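Local coordinates for protein carbonic anhydrase (Porphyridium purpureum, PDB 1DDZ) that probably catalyses the reversible hydration of carbon dioxide to hydrogencarbonate, as a beta-class carbonic anhydrase with a zinc ion in each of its two metal sites, at residues Ser230-Ser235 / Ser265-Thr270; Phe237-Ser242 / Ala254-Val259. All blocks are in the same frame, centred on the assembly; numbering follows the deposited sequence.

Contact 1 (Ser230-Ser235 / Ser265-Thr270); sequences SSDDIS and SELDST
Ser230 and Thr270 hold their oxygens in matching fashion, each beside its own backbone N and opposite its carbonyl carbon (chi1 -58° and -66°), and this turns the two hydroxyls onto each other: Ser230 OG donates to Thr270 OG1 at 2.9 Å. Glu266 starts out the same way and then runs extended, which carries its carboxylate back over Ser231. There OE1 of Glu266 receives Ser231 N at 3.1 Å, with the N-H arriving from above the carboxylate plane, 68° out of it. The carbonyl of the same serine serves the helix start, as Leu267 N donates to Ser231 O over 2.9 Å. Ser231 is thus held through both its N-H and its C=O. Ser231 OG also takes the N-H of Asp233, making an ST turn.

Asp232 reaches the N-cap itself. Its OD1 is 3.0 Å from Ser265 OG, while its CG rests 3.6 Å from Leu267 CD1; helix 172-193 packs on that leucine as well. Water 1 donates to both Asp232 OD1 and Asp268 OD1, probably easing the proximity of two like charges. Gln198 holds the backbone of Ser230 and Asp232, and Arg156 of the second subunit donates to Asp232 O.

Within the helix start, Ser265 N donates to Asp268 OD2 at 3.1 Å, and Asp268 N returns a weak bond to Ser265 OG at 3.3 Å. These reciprocal bonds form a capping box, with Ser265 as N-cap of helix 266-279.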
# COMPACT_ATOMS: atom_id res chain seq x y z
N SER A 230 11.06 -13.60 -19.13
CA SER A 230 12.22 -12.72 -19.23
C SER A 230 12.71 -12.40 -17.84
O SER A 230 11.97 -11.76 -17.09
CB SER A 230 11.88 -11.39 -19.91
OG SER A 230 11.37 -11.55 -21.21
N SER A 231 13.93 -12.82 -17.51
CA SER A 231 14.50 -12.53 -16.20
C SER A 231 14.68 -11.03 -16.08
O SER A 231 15.06 -10.35 -17.04
CB SER A 231 15.87 -13.19 -16.01
OG SER A 231 16.52 -12.66 -14.86
N ASP A 232 14.39 -10.52 -14.90
CA ASP A 232 14.53 -9.11 -14.64
C ASP A 232 15.77 -8.91 -13.79
O ASP A 232 16.04 -7.82 -13.34
CB ASP A 232 13.29 -8.56 -13.94
CG ASP A 232 13.27 -7.05 -13.90
OD1 ASP A 232 13.81 -6.46 -14.84
OD2 ASP A 232 12.73 -6.45 -12.96
N ASP A 233 16.60 -9.94 -13.71
CA ASP A 233 17.82 -9.90 -12.93
C ASP A 233 18.93 -8.98 -13.43
O ASP A 233 19.24 -8.96 -14.62
CB ASP A 233 18.40 -11.30 -12.83
CG ASP A 233 19.65 -11.34 -11.99
OD1 ASP A 233 19.52 -11.11 -10.78
OD2 ASP A 233 20.75 -11.56 -12.53
N ILE A 234 19.53 -8.22 -12.52
CA ILE A 234 20.66 -7.36 -12.87
C ILE A 234 21.79 -7.58 -11.88
O ILE A 234 22.83 -6.96 -12.00
CB ILE A 234 20.33 -5.85 -12.87
CG1 ILE A 234 19.88 -5.39 -11.49
CG2 ILE A 234 19.34 -5.50 -13.97
CD1 ILE A 234 19.87 -3.88 -11.32
N SER A 235 21.61 -8.48 -10.91
CA SER A 235 22.67 -8.73 -9.93
C SER A 235 23.93 -9.31 -10.59
O SER A 235 25.03 -9.21 -10.06
CB SER A 235 22.20 -9.67 -8.83
OG SER A 235 21.60 -10.80 -9.38
N SER A 265 18.50 -5.90 -17.89
CA SER A 265 18.08 -7.28 -17.78
C SER A 265 17.36 -7.75 -19.04
O SER A 265 17.05 -6.93 -19.91
CB SER A 265 17.15 -7.39 -16.58
OG SER A 265 16.08 -6.48 -16.76
N GLU A 266 17.01 -9.03 -19.08
CA GLU A 266 16.27 -9.56 -20.22
C GLU A 266 14.95 -8.84 -20.32
O GLU A 266 14.47 -8.57 -21.40
CB GLU A 266 15.96 -11.05 -20.07
CG GLU A 266 17.15 -12.01 -20.04
CD GLU A 266 16.73 -13.48 -19.77
OE1 GLU A 266 15.53 -13.83 -19.93
OE2 GLU A 266 17.61 -14.30 -19.39
N LEU A 267 14.34 -8.53 -19.17
CA LEU A 267 13.03 -7.88 -19.18
C LEU A 267 13.12 -6.50 -19.78
O LEU A 267 12.25 -6.08 -20.54
CB LEU A 267 12.47 -7.77 -17.76
CG LEU A 267 10.97 -7.99 -17.49
CD1 LEU A 267 10.54 -7.14 -16.30
CD2 LEU A 267 10.11 -7.68 -18.70
N ASP A 268 14.16 -5.77 -19.41
CA ASP A 268 14.37 -4.42 -19.94
C ASP A 268 14.38 -4.45 -21.48
O ASP A 268 13.67 -3.70 -22.13
CB ASP A 268 15.69 -3.82 -19.42
CG ASP A 268 15.63 -3.41 -17.94
OD1 ASP A 268 14.58 -2.92 -17.47
OD2 ASP A 268 16.65 -3.55 -17.24
N SER A 269 15.17 -5.35 -22.04
CA SER A 269 15.25 -5.49 -23.48
C SER A 269 13.91 -5.86 -24.10
O SER A 269 13.48 -5.25 -25.09
CB SER A 269 16.31 -6.51 -23.82
OG SER A 269 17.53 -6.02 -23.33
N THR A 270 13.22 -6.83 -23.49
CA THR A 270 11.91 -7.27 -23.95
C THR A 270 10.93 -6.10 -24.03
O THR A 270 10.21 -5.92 -25.04
CB THR A 270 11.34 -8.34 -23.00
OG1 THR A 270 12.15 -9.51 -23.06
CG2 THR A 270 9.94 -8.71 -23.41
O HOH W 1 12.83 -4.46 -15.98
O HOH W 2 18.26 -10.20 -16.84

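Contact 2 (Phe237-Ser242 / Ala254-Val259); sequences FYRTKS and APLVQV
Two backbone hydrogen bonds join Phe237 and Tyr238 to the facing segment. Val259 N donates to Phe237 O at 2.8 Å, and Val257 N donates to Tyr238 O at 2.9 Å. A CA-H...O contact adds to them, since Tyr238 CA is 3.0 Å from Val257 O. Between the two donors the chain makes an inverse gamma turn centred on Gln258, closed by a weak bond from Val259 N to Val257 O; Val259 N is therefore shared between two carbonyls.

Water extends the polar set: water 3 accepts from Thr240 N and donates to Pro255 O. Hydrogen bonds to the second subunit run from Tyr238 OH to its Glu175 and from Gln258 NE2 to its Cys169 O.

Apolar contact comes from Leu256, whose CD2 meets Tyr238 CB at 3.6 Å. Two van der Waals contacts set a methyl against a polar group: the same CD2 of Leu256 lies 3.7 Å from Arg239 NH1, and Val257 CG2 is 3.8 Å from Thr240 OG1.

Charge enters with Arg239. A bend at chi2 (68°) swings its guanidinium back toward residues 254-256, where NH2 comes within 3.4 Å of Ala254 CB. NH1 forms a salt bridge with Asp142 of the second subunit.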
# COMPACT_ATOMS: atom_id res chain seq x y z
N PHE A 237 25.33 -8.18 -13.08
CA PHE A 237 26.17 -7.06 -13.49
C PHE A 237 26.89 -6.45 -12.30
O PHE A 237 27.79 -5.64 -12.48
CB PHE A 237 25.33 -5.94 -14.12
CG PHE A 237 24.50 -6.38 -15.29
CD1 PHE A 237 23.12 -6.25 -15.26
CD2 PHE A 237 25.10 -6.90 -16.42
CE1 PHE A 237 22.34 -6.62 -16.35
CE2 PHE A 237 24.32 -7.28 -17.53
CZ PHE A 237 22.93 -7.14 -17.48
N TYR A 238 26.50 -6.84 -11.08
CA TYR A 238 27.10 -6.25 -9.88
C TYR A 238 27.67 -7.18 -8.86
O TYR A 238 28.28 -6.73 -7.90
CB TYR A 238 26.08 -5.38 -9.16
CG TYR A 238 25.58 -4.28 -10.03
CD1 TYR A 238 24.38 -4.41 -10.75
CD2 TYR A 238 26.33 -3.11 -10.20
CE1 TYR A 238 23.94 -3.41 -11.63
CE2 TYR A 238 25.91 -2.12 -11.07
CZ TYR A 238 24.73 -2.26 -11.78
OH TYR A 238 24.43 -1.21 -12.62
N ARG A 239 27.44 -8.47 -9.01
CA ARG A 239 27.95 -9.39 -8.03
C ARG A 239 28.83 -10.42 -8.70
O ARG A 239 28.49 -10.95 -9.76
CB ARG A 239 26.77 -10.07 -7.29
CG ARG A 239 26.82 -9.98 -5.75
CD ARG A 239 26.62 -8.56 -5.25
NE ARG A 239 26.80 -8.44 -3.81
CZ ARG A 239 25.89 -7.92 -2.99
NH1 ARG A 239 24.74 -7.49 -3.47
NH2 ARG A 239 26.13 -7.82 -1.69
N THR A 240 30.00 -10.65 -8.12
CA THR A 240 30.90 -11.66 -8.63
C THR A 240 30.23 -12.99 -8.24
O THR A 240 29.54 -13.06 -7.22
CB THR A 240 32.27 -11.55 -7.97
OG1 THR A 240 32.70 -10.18 -7.99
CG2 THR A 240 33.27 -12.38 -8.76
N LYS A 241 30.44 -14.05 -9.02
CA LYS A 241 29.84 -15.36 -8.74
C LYS A 241 30.01 -15.86 -7.30
O LYS A 241 29.17 -16.59 -6.78
CB LYS A 241 30.39 -16.39 -9.72
CG LYS A 241 29.47 -17.58 -9.95
CD LYS A 241 28.07 -17.12 -10.40
CE LYS A 241 27.36 -18.19 -11.22
NZ LYS A 241 27.43 -19.54 -10.60
N SER A 242 31.11 -15.46 -6.67
CA SER A 242 31.40 -15.82 -5.29
C SER A 242 30.53 -15.02 -4.31
O SER A 242 29.92 -15.58 -3.39
CB SER A 242 32.89 -15.57 -5.01
OG SER A 242 33.33 -14.34 -5.58
N ALA A 254 28.58 -7.85 1.51
CA ALA A 254 29.38 -8.29 0.36
C ALA A 254 29.46 -7.10 -0.60
O ALA A 254 28.47 -6.42 -0.85
CB ALA A 254 28.73 -9.49 -0.32
N PRO A 255 30.64 -6.86 -1.19
CA PRO A 255 30.85 -5.74 -2.12
C PRO A 255 30.06 -5.74 -3.43
O PRO A 255 29.65 -6.79 -3.94
CB PRO A 255 32.35 -5.84 -2.40
CG PRO A 255 32.58 -7.33 -2.40
CD PRO A 255 31.82 -7.75 -1.16
N LEU A 256 29.83 -4.54 -3.95
CA LEU A 256 29.16 -4.38 -5.24
C LEU A 256 30.27 -4.11 -6.24
O LEU A 256 30.99 -3.10 -6.14
CB LEU A 256 28.16 -3.22 -5.24
CG LEU A 256 26.72 -3.57 -4.85
CD1 LEU A 256 25.83 -2.41 -5.21
CD2 LEU A 256 26.26 -4.82 -5.58
N VAL A 257 30.46 -5.05 -7.15
CA VAL A 257 31.48 -4.97 -8.18
C VAL A 257 30.82 -4.73 -9.54
O VAL A 257 30.05 -5.57 -10.01
CB VAL A 257 32.30 -6.29 -8.23
CG1 VAL A 257 33.31 -6.26 -9.35
CG2 VAL A 257 32.99 -6.53 -6.90
N GLN A 258 31.12 -3.60 -10.16
CA GLN A 258 30.55 -3.24 -11.47
C GLN A 258 31.14 -4.15 -12.56
O GLN A 258 32.14 -3.80 -13.22
CB GLN A 258 30.84 -1.77 -11.76
CG GLN A 258 30.11 -1.16 -12.94
CD GLN A 258 30.54 0.28 -13.21
OE1 GLN A 258 31.73 0.60 -13.15
NE2 GLN A 258 29.58 1.15 -13.50
N VAL A 259 30.54 -5.33 -12.73
CA VAL A 259 30.98 -6.32 -13.72
C VAL A 259 30.92 -5.75 -15.14
O VAL A 259 31.79 -6.02 -15.97
CB VAL A 259 30.13 -7.62 -13.64
CG1 VAL A 259 30.46 -8.56 -14.77
CG2 VAL A 259 30.36 -8.32 -12.32
O HOH W 3 30.63 -8.74 -5.87

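Overall arrangement
Both contacts belong to the long excursion between strand 222-227, an outermost strand of its mixed sheet within the chain, and helix 266-279. Contact 2 is nested in the loop that contact 1 closes: residues 230-235 come first, then 237-242, 254-259 and 265-270. Their centres are about 17 Å apart, and Phe237 CE1 packs 4.2 Å from Ser265 N. Contact 1 lies at the base, beside the helix start, about 27 Å from the chain centre; contact 2 is farther out, at about 39 Å. Neither is near a zinc site. Both touch the second subunit, where Ser235, at the end of 230-235, and Arg239 of contact 2 both pack on Gly141, making this excursion part of the dimer interface.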